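Outer membrane porin protein 32 (Delftia acidovorans, PDB 2FGQ) forms trimeric, anion-selective channels across the bacterial outer membrane and is seen here with malate bound. Local coordinates at residues I138-P143 with A150-A155; G169-G174 with A190-A195; R203-L208 with Q224-K229; G234-N239 with Q264-S269. All blocks are in the same frame, centred on the assembly; numbering follows the deposited sequence.

Contact 1 (I138-P143 with A150-A155)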
loop_
_atom_site.group_PDB
_atom_site.type_symbol
_atom_site.label_atom_id
_atom_site.label_comp_id
_atom_site.label_asym_id
_atom_site.label_seq_id
_atom_site.Cartn_x
_atom_site.Cartn_y
_atom_site.Cartn_z
ATOM N N ILE A 138 9.962 14.922 15.505
ATOM C CA ILE A 138 10.307 14.447 16.840
ATOM C C ILE A 138 9.423 15.186 17.802
ATOM O O ILE A 138 9.377 16.420 17.742
ATOM C CB ILE A 138 11.771 14.766 17.195
ATOM C CG1 ILE A 138 12.691 14.042 16.239
ATOM C CG2 ILE A 138 12.036 14.309 18.620
ATOM C CD1 ILE A 138 14.214 14.252 16.484
ATOM N N SER A 139 8.727 14.443 18.661
ATOM C CA SER A 139 7.880 15.091 19.654
ATOM C C SER A 139 8.173 14.580 21.042
ATOM O O SER A 139 8.658 13.449 21.226
ATOM C CB SER A 139 6.419 14.883 19.396
ATOM O OG SER A 139 6.021 15.387 18.158
ATOM N N TYR A 140 7.910 15.446 22.003
ATOM C CA TYR A 140 8.046 15.136 23.418
ATOM C C TYR A 140 6.758 15.569 24.111
ATOM O O TYR A 140 6.336 16.714 23.987
ATOM C CB TYR A 140 9.259 15.839 24.029
ATOM C CG TYR A 140 9.268 15.745 25.537
ATOM C CD1 TYR A 140 9.198 14.501 26.171
ATOM C CD2 TYR A 140 9.293 16.881 26.335
ATOM C CE1 TYR A 140 9.124 14.383 27.532
ATOM C CE2 TYR A 140 9.211 16.762 27.712
ATOM C CZ TYR A 140 9.145 15.523 28.301
ATOM O OH TYR A 140 9.095 15.455 29.682
ATOM N N TYR A 141 6.167 14.645 24.847
ATOM C CA TYR A 141 4.962 14.857 25.658
ATOM C C TYR A 141 5.291 14.603 27.116
ATOM O O TYR A 141 5.816 13.551 27.492
ATOM C CB TYR A 141 3.808 13.948 25.201
ATOM C CG TYR A 141 3.356 14.276 23.831
ATOM C CD1 TYR A 141 3.862 13.605 22.717
ATOM C CD2 TYR A 141 2.389 15.262 23.637
ATOM C CE1 TYR A 141 3.444 13.942 21.438
ATOM C CE2 TYR A 141 1.922 15.571 22.357
ATOM C CZ TYR A 141 2.471 14.903 21.256
ATOM O OH TYR A 141 2.026 15.221 19.982
ATOM N N THR A 142 5.017 15.602 27.942
ATOM C CA THR A 142 5.238 15.459 29.381
ATOM C C THR A 142 4.187 14.585 30.004
ATOM O O THR A 142 3.097 14.398 29.444
ATOM C CB THR A 142 5.185 16.817 30.125
ATOM O OG1 THR A 142 3.840 17.312 30.154
ATOM C CG2 THR A 142 6.029 17.909 29.454
ATOM N N PRO A 143 4.454 14.091 31.206
ATOM C CA PRO A 143 3.371 13.554 32.019
ATOM C C PRO A 143 2.366 14.686 32.368
ATOM O O PRO A 143 2.599 15.894 32.159
ATOM C CB PRO A 143 4.094 13.053 33.288
ATOM C CG PRO A 143 5.547 12.948 32.901
ATOM C CD PRO A 143 5.736 14.081 31.918
ATOM N N ALA A 150 2.115 19.281 28.810
ATOM C CA ALA A 150 2.635 20.021 27.658
ATOM C C ALA A 150 3.169 19.075 26.604
ATOM O O ALA A 150 3.460 17.917 26.869
ATOM C CB ALA A 150 3.735 20.984 28.068
ATOM N N GLY A 151 3.295 19.605 25.401
ATOM C CA GLY A 151 3.828 18.848 24.277
ATOM C C GLY A 151 4.608 19.768 23.352
ATOM O O GLY A 151 4.292 20.964 23.238
ATOM N N PHE A 152 5.669 19.221 22.746
ATOM C CA PHE A 152 6.592 19.987 21.943
ATOM C C PHE A 152 7.049 19.145 20.756
ATOM O O PHE A 152 7.255 17.959 20.886
ATOM C CB PHE A 152 7.835 20.346 22.753
ATOM C CG PHE A 152 7.536 20.966 24.069
ATOM C CD1 PHE A 152 7.373 22.333 24.175
ATOM C CD2 PHE A 152 7.412 20.172 25.205
ATOM C CE1 PHE A 152 7.071 22.900 25.410
ATOM C CE2 PHE A 152 7.129 20.729 26.431
ATOM C CZ PHE A 152 6.951 22.089 26.517
ATOM N N GLY A 153 7.195 19.790 19.609
ATOM C CA GLY A 153 7.625 19.084 18.413
ATOM C C GLY A 153 8.529 19.922 17.546
ATOM O O GLY A 153 8.426 21.150 17.510
ATOM N N TYR A 154 9.420 19.229 16.853
ATOM C CA TYR A 154 10.315 19.788 15.858
ATOM C C TYR A 154 10.295 18.830 14.664
ATOM O O TYR A 154 10.517 17.672 14.841
ATOM C CB TYR A 154 11.771 19.922 16.369
ATOM C CG TYR A 154 12.617 20.644 15.363
ATOM C CD1 TYR A 154 12.680 22.036 15.366
ATOM C CD2 TYR A 154 13.303 19.955 14.363
ATOM C CE1 TYR A 154 13.433 22.728 14.408
ATOM C CE2 TYR A 154 14.053 20.634 13.413
ATOM C CZ TYR A 154 14.107 22.023 13.438
ATOM O OH TYR A 154 14.850 22.715 12.489
ATOM N N ALA A 155 10.038 19.354 13.490
ATOM C CA ALA A 155 10.138 18.554 12.264
ATOM C C ALA A 155 11.184 19.188 11.392
ATOM O O ALA A 155 11.139 20.369 11.103
ATOM C CB ALA A 155 8.823 18.429 11.489
HETATM O O HOH W 1 1.616 15.832 27.595
#
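The ring of Tyr140 lies beside that of Phe152, and the two point the same way from the sheet. They meet at one corner, Tyr140 CD2 to Phe152 CD2 at 4.0 Å, so this is side-by-side packing rather than a stack. CG of Tyr140 is anti to its backbone N (chi1 169°), while CG of Phe152 sits beside its own N, and this brings the CD2 corners together. The Tyr140 hydroxyl is hydrogen-bonded to the backbone O of Phe85. Thr142 CG2 adds a methyl at the edge of the Phe152 ring, 4.3 Å from CE2. On the other face of the sheet Tyr141 lies across Gly151, with ring atom CD2 3.9 Å from Gly151 CA.

Strands 137-141 and 148-155 form a beta hairpin of the 16-stranded antiparallel porin barrel. Ile138 and Tyr154 form a hydrogen-bonded pair, as do Tyr140 and Phe152. Beyond them Thr142 takes over: its N donates to Ala150 O, and Ala150 N donates to Thr142 OG1 at 2.9 Å. OG1 stands between its own backbone N and carbonyl carbon (chi1 71°). From there Thr142 OG1 donates to Pro143 O at 2.8 Å. A water bridges the carbonyls of Thr142 and Ala150.

Pro96 of helix 96-101 touches Ser139 and Tyr141, and Ile138 packs on Val14 of a neighbouring subunit. The chemistry is thus split along the hairpin: aromatic and aliphatic groups on the face of Tyr140 and Phe152, and a threonine hydroxyl taking a backbone N-H from Ala150.

Contact 2 (G169-G174 with A190-A195)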
loop_
_atom_site.group_PDB
_atom_site.type_symbol
_atom_site.label_atom_id
_atom_site.label_comp_id
_atom_site.label_asym_id
_atom_site.label_seq_id
_atom_site.Cartn_x
_atom_site.Cartn_y
_atom_site.Cartn_z
ATOM N N GLY A 169 8.638 22.696 5.066
ATOM C CA GLY A 169 8.224 21.589 5.895
ATOM C C GLY A 169 8.704 21.626 7.324
ATOM O O GLY A 169 8.261 20.837 8.155
ATOM N N ARG A 170 9.605 22.538 7.650
ATOM C CA ARG A 170 10.017 22.686 9.032
ATOM C C ARG A 170 8.798 22.999 9.893
ATOM O O ARG A 170 7.952 23.780 9.500
ATOM C CB ARG A 170 11.067 23.785 9.168
ATOM C CG ARG A 170 11.690 23.864 10.546
ATOM C CD ARG A 170 12.577 25.026 10.748
ATOM N NE ARG A 170 13.732 24.922 9.895
ATOM C CZ ARG A 170 14.583 25.912 9.645
ATOM N NH1 ARG A 170 14.374 27.123 10.158
ATOM N NH2 ARG A 170 15.652 25.673 8.880
ATOM N N TYR A 171 8.753 22.389 11.064
ATOM C CA TYR A 171 7.749 22.665 12.104
ATOM C C TYR A 171 8.447 22.877 13.406
ATOM O O TYR A 171 9.323 22.110 13.777
ATOM C CB TYR A 171 6.762 21.501 12.272
ATOM C CG TYR A 171 5.805 21.607 13.431
ATOM C CD1 TYR A 171 6.152 21.113 14.689
ATOM C CD2 TYR A 171 4.563 22.184 13.282
ATOM C CE1 TYR A 171 5.296 21.209 15.780
ATOM C CE2 TYR A 171 3.685 22.317 14.382
ATOM C CZ TYR A 171 4.076 21.823 15.634
ATOM O OH TYR A 171 3.214 21.861 16.702
ATOM N N ILE A 172 8.041 23.919 14.113
ATOM C CA ILE A 172 8.439 24.091 15.517
ATOM C C ILE A 172 7.188 24.523 16.270
ATOM O O ILE A 172 6.526 25.465 15.863
ATOM C CB ILE A 172 9.535 25.136 15.682
ATOM C CG1 ILE A 172 9.943 25.291 17.149
ATOM C CG2 ILE A 172 9.107 26.448 15.177
ATOM C CD1 ILE A 172 10.366 24.095 17.749
ATOM N N GLY A 173 6.826 23.833 17.325
ATOM C CA GLY A 173 5.579 24.189 17.967
ATOM C C GLY A 173 5.331 23.374 19.201
ATOM O O GLY A 173 6.038 22.436 19.509
ATOM N N GLY A 174 4.315 23.774 19.942
ATOM C CA GLY A 174 3.983 23.075 21.148
ATOM C C GLY A 174 2.779 23.682 21.819
ATOM O O GLY A 174 2.202 24.654 21.335
ATOM N N ALA A 190 2.615 27.493 16.968
ATOM C CA ALA A 190 3.444 26.796 16.002
ATOM C C ALA A 190 3.856 27.685 14.844
ATOM O O ALA A 190 3.149 28.594 14.447
ATOM C CB ALA A 190 2.670 25.616 15.442
ATOM N N GLN A 191 4.988 27.373 14.280
ATOM C CA GLN A 191 5.454 27.974 13.033
ATOM C C GLN A 191 5.910 26.860 12.079
ATOM O O GLN A 191 6.680 25.997 12.472
ATOM C CB GLN A 191 6.609 28.940 13.274
ATOM C CG GLN A 191 7.035 29.612 11.979
ATOM C CD GLN A 191 8.068 30.636 12.181
ATOM O OE1 GLN A 191 9.226 30.299 12.227
ATOM N NE2 GLN A 191 7.665 31.910 12.292
ATOM N N GLN A 192 5.420 26.926 10.849
ATOM C CA GLN A 192 5.938 26.090 9.758
ATOM C C GLN A 192 6.589 26.969 8.711
ATOM O O GLN A 192 6.208 28.122 8.523
ATOM C CB GLN A 192 4.846 25.220 9.106
ATOM C CG GLN A 192 4.341 24.213 9.983
ATOM C CD GLN A 192 3.231 23.313 9.397
ATOM O OE1 GLN A 192 2.463 22.752 10.167
ATOM N NE2 GLN A 192 3.195 23.122 8.062
ATOM N N LYS A 193 7.595 26.419 8.046
ATOM C CA LYS A 193 8.171 27.068 6.876
ATOM C C LYS A 193 7.485 26.515 5.623
ATOM O O LYS A 193 7.338 25.315 5.460
ATOM C CB LYS A 193 9.671 26.823 6.809
ATOM C CG LYS A 193 10.467 27.421 7.950
ATOM C CD LYS A 193 10.504 28.925 7.878
ATOM C CE LYS A 193 11.271 29.582 9.008
ATOM N NZ LYS A 193 11.415 31.070 8.706
ATOM N N THR A 194 7.144 27.399 4.706
ATOM C CA THR A 194 6.543 27.012 3.461
ATOM C C THR A 194 6.856 27.968 2.335
ATOM O O THR A 194 7.759 28.799 2.441
ATOM C CB THR A 194 5.065 26.768 3.677
ATOM O OG1 THR A 194 4.511 26.078 2.529
ATOM C CG2 THR A 194 4.243 28.033 3.926
ATOM N N ALA A 195 6.113 27.834 1.249
ATOM C CA ALA A 195 6.162 28.780 0.138
ATOM C C ALA A 195 4.761 28.997 -0.372
ATOM O O ALA A 195 3.945 28.080 -0.330
ATOM C CB ALA A 195 7.107 28.282 -0.993
#
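Strands 171-174 and 190-195 run antiparallel, 171° between their directions, with their axes 4.7 Å apart at the closest. They belong to the beta hairpin of strands 171-179 and 183-196 in the porin barrel. Ile172 and Gln191 exchange two backbone bonds. Further along, Lys193 N donates to Arg170 O and Gly169 N to Lys193 O, so the pairing reaches into the residues just before strand 171-179.

Tyr171 reaches Ala190 obliquely, with CE2 3.6 Å from Ala190 CB. Its CG is anti to the backbone N (chi1 172°), which carries the ring along the sheet toward that residue. Gln192 meets the same ring at its edge, OE1 3.8 Å from CD2, with the amide and ring planes 65° apart. The Tyr171 hydroxyl is hydrogen-bonded to Thr97 of helix 96-101, and Gln192 NE2 to Asp128 O.

On the other face Ile172 CG2 touches Gln191 CB at 4.0 Å. Nearby, Arg170 and Lys193 run side by side in the same direction. Their aliphatic parts touch, Arg170 CB to Lys193 CG at 3.9 Å, and NH1 and NZ stay 5.1 Å apart. Each has an acid of its own: Asp157 for Arg170 and Asp202 for Lys193. The two like charges can therefore pack by their hydrocarbon stems, and the carboxylates probably offset much of their repulsion.

Contact 3 (R203-L208 with Q224-K229)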
loop_
_atom_site.group_PDB
_atom_site.type_symbol
_atom_site.label_atom_id
_atom_site.label_comp_id
_atom_site.label_asym_id
_atom_site.label_seq_id
_atom_site.Cartn_x
_atom_site.Cartn_y
_atom_site.Cartn_z
ATOM N N ARG A 203 4.191 30.031 8.131
ATOM C CA ARG A 203 2.841 29.732 8.537
ATOM C C ARG A 203 2.842 29.750 10.065
ATOM O O ARG A 203 3.335 28.829 10.712
ATOM C CB ARG A 203 2.413 28.349 8.013
ATOM C CG ARG A 203 0.990 27.956 8.310
ATOM C CD ARG A 203 0.715 26.488 8.046
ATOM N NE ARG A 203 -0.705 26.156 7.968
ATOM C CZ ARG A 203 -1.519 26.093 9.027
ATOM N NH1 ARG A 203 -1.047 26.265 10.268
ATOM N NH2 ARG A 203 -2.789 25.801 8.838
ATOM N N ASP A 204 2.244 30.792 10.630
ATOM C CA ASP A 204 2.196 31.016 12.075
ATOM C C ASP A 204 0.785 30.696 12.569
ATOM O O ASP A 204 -0.175 31.136 11.967
ATOM C CB ASP A 204 2.517 32.493 12.401
ATOM C CG ASP A 204 3.876 32.908 11.965
ATOM O OD1 ASP A 204 4.776 32.030 11.876
ATOM O OD2 ASP A 204 4.152 34.110 11.716
ATOM N N GLU A 205 0.656 29.964 13.661
ATOM C CA GLU A 205 -0.646 29.550 14.158
ATOM C C GLU A 205 -0.659 29.627 15.675
ATOM O O GLU A 205 0.194 29.065 16.353
ATOM C CB GLU A 205 -0.884 28.116 13.727
ATOM C CG GLU A 205 -2.243 27.496 13.958
ATOM C CD GLU A 205 -2.164 25.990 13.759
ATOM O OE1 GLU A 205 -2.574 25.534 12.658
ATOM O OE2 GLU A 205 -1.646 25.281 14.688
ATOM N N ILE A 206 -1.651 30.323 16.201
ATOM C CA ILE A 206 -1.898 30.383 17.630
ATOM C C ILE A 206 -3.323 29.894 17.859
ATOM O O ILE A 206 -4.261 30.335 17.183
ATOM C CB ILE A 206 -1.655 31.792 18.186
ATOM C CG1 ILE A 206 -1.913 31.794 19.693
ATOM C CG2 ILE A 206 -2.573 32.762 17.557
ATOM C CD1 ILE A 206 -1.394 32.995 20.409
ATOM N N THR A 207 -3.489 28.987 18.802
ATOM C CA THR A 207 -4.762 28.321 19.029
ATOM C C THR A 207 -5.060 28.213 20.521
ATOM O O THR A 207 -4.190 27.843 21.296
ATOM C CB THR A 207 -4.736 26.892 18.444
ATOM O OG1 THR A 207 -4.212 26.916 17.120
ATOM C CG2 THR A 207 -6.147 26.339 18.314
ATOM N N LEU A 208 -6.272 28.583 20.926
ATOM C CA LEU A 208 -6.722 28.459 22.301
ATOM C C LEU A 208 -7.989 27.638 22.335
ATOM O O LEU A 208 -8.899 27.937 21.604
ATOM C CB LEU A 208 -6.961 29.869 22.883
ATOM C CG LEU A 208 -7.380 29.915 24.346
ATOM C CD1 LEU A 208 -6.280 29.467 25.265
ATOM C CD2 LEU A 208 -7.851 31.337 24.723
ATOM N N GLN A 224 -8.623 30.522 16.924
ATOM C CA GLN A 224 -7.376 30.318 16.246
ATOM C C GLN A 224 -7.094 31.441 15.278
ATOM O O GLN A 224 -7.997 31.890 14.575
ATOM C CB GLN A 224 -7.402 29.002 15.435
ATOM C CG GLN A 224 -6.064 28.583 14.858
ATOM C CD GLN A 224 -6.161 27.239 14.157
ATOM O OE1 GLN A 224 -5.517 26.243 14.590
ATOM N NE2 GLN A 224 -6.969 27.173 13.103
ATOM N N GLN A 225 -5.842 31.885 15.252
ATOM C CA GLN A 225 -5.358 32.779 14.200
ATOM C C GLN A 225 -4.258 32.083 13.453
ATOM O O GLN A 225 -3.293 31.619 14.060
ATOM C CB GLN A 225 -4.846 34.108 14.745
ATOM C CG GLN A 225 -4.380 35.011 13.642
ATOM C CD GLN A 225 -4.039 36.399 14.132
ATOM O OE1 GLN A 225 -2.881 36.680 14.410
ATOM N NE2 GLN A 225 -5.042 37.255 14.284
ATOM N N THR A 226 -4.434 31.994 12.129
ATOM C CA THR A 226 -3.432 31.415 11.250
ATOM C C THR A 226 -2.981 32.505 10.295
ATOM O O THR A 226 -3.806 33.094 9.589
ATOM C CB THR A 226 -4.073 30.304 10.468
ATOM O OG1 THR A 226 -4.606 29.346 11.389
ATOM C CG2 THR A 226 -3.012 29.559 9.675
ATOM N N LYS A 227 -1.687 32.781 10.275
ATOM C CA LYS A 227 -1.148 33.822 9.408
ATOM C C LYS A 227 -0.061 33.221 8.524
ATOM O O LYS A 227 0.929 32.706 9.041
ATOM C CB LYS A 227 -0.537 34.936 10.276
ATOM C CG LYS A 227 -0.016 36.140 9.532
ATOM C CD LYS A 227 0.286 37.390 10.428
ATOM C CE LYS A 227 0.283 37.113 11.897
ATOM N NZ LYS A 227 1.103 38.193 12.656
ATOM N N PHE A 228 -0.230 33.285 7.207
ATOM C CA PHE A 228 0.845 33.000 6.286
ATOM C C PHE A 228 1.514 34.338 5.950
ATOM O O PHE A 228 0.938 35.178 5.243
ATOM C CB PHE A 228 0.327 32.332 5.019
ATOM C CG PHE A 228 -0.138 30.886 5.159
ATOM C CD1 PHE A 228 -1.364 30.569 5.677
ATOM C CD2 PHE A 228 0.644 29.858 4.675
ATOM C CE1 PHE A 228 -1.815 29.239 5.734
ATOM C CE2 PHE A 228 0.200 28.522 4.669
ATOM C CZ PHE A 228 -1.020 28.212 5.184
ATOM N N LYS A 229 2.694 34.537 6.488
ATOM C CA LYS A 229 3.449 35.792 6.391
ATOM C C LYS A 229 4.605 35.592 5.409
ATOM O O LYS A 229 5.536 34.836 5.670
ATOM C CB LYS A 229 3.995 36.162 7.764
ATOM C CG LYS A 229 4.601 37.517 7.841
ATOM C CD LYS A 229 4.753 38.030 9.298
ATOM C CE LYS A 229 6.036 38.836 9.443
ATOM N NZ LYS A 229 6.142 39.902 8.404
HETATM O O HOH W 2 -4.431 26.642 11.053
#
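Arg203 lies extended over Phe228 and ends over Thr226. Its CG stands above one face of the Phe228 ring, 3.9 Å from the centroid and 17° off the ring normal, a CH-pi contact. The guanidinium is turned 74° to that ring, so the two planes do not stack. One guanidinium face instead takes the Thr226 methyl, with CG2 3.8 Å from Arg203 CZ. The chain is straight from CG to NE, with CG anti to the backbone N (chi1 -177°), and it spans both neighbours.

At its end Arg203 NH1 forms a salt bridge with Glu205 OE1 at 2.9 Å. The carboxylate oxygen lies near the guanidinium plane, yet NH1 comes from above the carboxylate plane. A water joins Arg203 NH2, Glu205 OE1 and Thr226 OG1. Further Arg203 bonds run from NE to Asp129 O and from NH2 to Arg119 O, so its rotation is well fixed.

Gln224 lies alongside Thr207, whose OG1 donates to a lone pair of Gln224 OE1 at 2.9 Å. The Glu205 carboxylate and the Gln224 amide are nearly parallel, with Glu205 CD 3.5 Å from Gln224 OE1. On the opposite face Ile206 CG2 touches Gln225 CB at 3.9 Å. Backbone pairs Asp204-Lys227 and Ile206-Gln225 hold the strands together.

The face of Arg203, Glu205, Thr207, Gln224, Thr226 and Phe228 is buried. Phe118 packs on Glu205 and Gln224, and helix 96-101 brings Thr97 and Leu101 to Glu205 and Thr207. Strand 183-196 flanks one edge of the hairpin and strand 235-249 the other.

Contact 4 (G234-N239 with Q264-S269)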
loop_
_atom_site.group_PDB
_atom_site.type_symbol
_atom_site.label_atom_id
_atom_site.label_comp_id
_atom_site.label_asym_id
_atom_site.label_seq_id
_atom_site.Cartn_x
_atom_site.Cartn_y
_atom_site.Cartn_z
ATOM N N GLY A 234 3.530 40.971 2.865
ATOM C CA GLY A 234 2.205 40.472 2.595
ATOM C C GLY A 234 1.842 39.292 3.476
ATOM O O GLY A 234 2.726 38.549 3.930
ATOM N N ASP A 235 0.546 39.133 3.714
ATOM C CA ASP A 235 0.074 38.078 4.581
ATOM C C ASP A 235 -1.348 37.658 4.254
ATOM O O ASP A 235 -2.159 38.462 3.785
ATOM C CB ASP A 235 0.241 38.532 6.013
ATOM C CG ASP A 235 -0.781 39.497 6.434
ATOM O OD1 ASP A 235 -1.706 39.075 7.148
ATOM O OD2 ASP A 235 -0.757 40.702 6.124
ATOM N N ILE A 236 -1.612 36.370 4.432
ATOM C CA ILE A 236 -2.946 35.806 4.350
ATOM C C ILE A 236 -3.271 35.348 5.750
ATOM O O ILE A 236 -2.704 34.362 6.239
ATOM C CB ILE A 236 -2.989 34.641 3.316
ATOM C CG1 ILE A 236 -2.785 35.239 1.916
ATOM C CG2 ILE A 236 -4.316 33.880 3.401
ATOM C CD1 ILE A 236 -2.713 34.240 0.797
ATOM N N LYS A 237 -4.141 36.111 6.411
ATOM C CA LYS A 237 -4.478 35.939 7.813
ATOM C C LYS A 237 -5.936 35.496 7.905
ATOM O O LYS A 237 -6.803 36.088 7.290
ATOM C CB LYS A 237 -4.257 37.254 8.595
ATOM C CG LYS A 237 -4.549 37.126 10.053
ATOM C CD LYS A 237 -3.942 38.327 10.834
ATOM C CE LYS A 237 -4.886 39.423 10.939
ATOM N NZ LYS A 237 -4.199 40.611 11.661
ATOM N N THR A 238 -6.196 34.514 8.760
ATOM C CA THR A 238 -7.517 34.016 8.989
ATOM C C THR A 238 -7.725 33.813 10.486
ATOM O O THR A 238 -6.883 33.192 11.148
ATOM C CB THR A 238 -7.696 32.647 8.283
ATOM O OG1 THR A 238 -7.373 32.770 6.881
ATOM C CG2 THR A 238 -9.156 32.195 8.342
ATOM N N ASN A 239 -8.824 34.363 11.013
ATOM C CA ASN A 239 -9.263 34.131 12.380
ATOM C C ASN A 239 -10.432 33.157 12.341
ATOM O O ASN A 239 -11.448 33.413 11.661
ATOM C CB ASN A 239 -9.697 35.451 13.018
ATOM C CG ASN A 239 -8.548 36.454 13.175
ATOM O OD1 ASN A 239 -7.398 36.085 13.320
ATOM N ND2 ASN A 239 -8.899 37.757 13.179
ATOM N N GLN A 264 -11.761 35.584 6.926
ATOM C CA GLN A 264 -10.705 35.451 5.949
ATOM C C GLN A 264 -10.259 36.833 5.511
ATOM O O GLN A 264 -10.828 37.414 4.604
ATOM C CB GLN A 264 -11.223 34.620 4.770
ATOM C CG GLN A 264 -11.644 33.242 5.212
ATOM C CD GLN A 264 -12.719 32.639 4.322
ATOM O OE1 GLN A 264 -13.955 32.748 4.609
ATOM N NE2 GLN A 264 -12.280 32.014 3.243
ATOM N N LYS A 265 -9.240 37.357 6.179
ATOM C CA LYS A 265 -8.855 38.772 5.997
ATOM C C LYS A 265 -8.359 39.099 4.625
ATOM O O LYS A 265 -8.540 40.226 4.155
ATOM C CB LYS A 265 -7.839 39.243 7.042
ATOM C CG LYS A 265 -8.309 39.046 8.439
ATOM C CD LYS A 265 -9.521 39.886 8.768
ATOM C CE LYS A 265 -9.701 40.078 10.252
ATOM N NZ LYS A 265 -10.928 40.867 10.561
ATOM N N ALA A 266 -7.737 38.147 3.947
ATOM C CA ALA A 266 -7.143 38.447 2.673
ATOM C C ALA A 266 -8.186 38.712 1.600
ATOM O O ALA A 266 -7.854 39.337 0.594
ATOM C CB ALA A 266 -6.201 37.314 2.239
ATOM N N ILE A 267 -9.409 38.226 1.781
ATOM C CA ILE A 267 -10.501 38.480 0.854
ATOM C C ILE A 267 -11.641 39.277 1.515
ATOM O O ILE A 267 -12.737 39.375 0.956
ATOM C CB ILE A 267 -11.020 37.115 0.241
ATOM C CG1 ILE A 267 -11.400 36.141 1.353
ATOM C CG2 ILE A 267 -9.937 36.532 -0.638
ATOM C CD1 ILE A 267 -12.259 35.013 0.916
ATOM N N ASP A 268 -11.385 39.830 2.699
ATOM C CA ASP A 268 -12.365 40.589 3.499
ATOM C C ASP A 268 -13.724 39.891 3.522
ATOM O O ASP A 268 -14.739 40.511 3.271
ATOM C CB ASP A 268 -12.542 42.055 3.001
ATOM C CG ASP A 268 -13.577 42.872 3.877
ATOM O OD1 ASP A 268 -14.325 43.742 3.323
ATOM O OD2 ASP A 268 -13.729 42.704 5.130
ATOM N N SER A 269 -13.739 38.593 3.824
ATOM C CA SER A 269 -14.965 37.829 3.785
ATOM C C SER A 269 -15.051 36.845 4.933
ATOM O O SER A 269 -14.061 36.224 5.297
ATOM C CB SER A 269 -15.036 37.053 2.476
ATOM O OG SER A 269 -15.000 37.932 1.361
HETATM O O HOH W 3 -7.461 35.251 4.599
#
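This is a strand-to-turn contact at one end of the barrel wall, where 235-239 meets the tight turn between strands 253-264 and 269-281. Thr238 and Gln264 make a non-hydrogen-bonded antiparallel pair. Their side chains run side by side, Thr238 CG2 to Gln264 CG at 4.1 Å. Beyond this pair the 264-269 segment curls away.

A single direct hydrogen bond crosses: Lys265 N donates to Lys237 O at 3.0 Å, nearly in line with the carbonyl. A water extends the link, donating to Lys237 O and accepting from Ala266 N, which is 3.0 Å from it. Lys237 O thus receives both a peptide N-H and a water.

Lys265 CB lies 3.3 Å from Lys237 O; beyond it the side chain bends at chi2 (-65°). Farther out, the Lys265 and Asn239 side chains cross at a slant, with Lys265 CE 3.8 Å from Asn239 ND2. The ammonium of Lys265 pairs with Asp263, and Asn239 OD1 accepts from Gln225. At the other end the Ala266 methyl rests against Ile236, 4.0 Å from CG1.

The turn is held from within. Gln264 O accepts from Ile267 N and Ser269 N, which arrive from opposite faces of its plane. Gln264 is opposed by two residues, Asp268 and Ser269, which makes a G1 beta bulge, and Ser269 OG donates to Ile267 O at 2.7 Å.

Trp121, from a loop, packs on both Thr238 and Gln264, and Ala122 touches Ile236. Strand 218-230 borders 235-239 through backbone hydrogen bonds between Ile236 and Phe228 and between Thr238 and Thr226. Ser301 and Ala300 hydrogen-bond to Gln264 and Ser269.

In the fold
All four contacts belong to one closed antiparallel barrel and follow one another along the chain. Contacts 1, 2 and 3 each join the two strands of a hairpin; contact 4 ties a strand to a neighbouring turn. Contacts 1 and 2 touch through backbone bonds between strands 148-155 and 171-179. Gln191 and Asp204 link 2 to 3, and Gln225 and Asn239 link 3 to 4. Contact 3 has the most buried residues and a polar, charged network. Contact 1 is aromatic and reaches a neighbouring subunit. Contact 2 mixes a buried tyrosine with surface charges. Contact 4 lies farthest from the chain centre and is partly buried, with its turn residues Lys265 and Ala266 exposed.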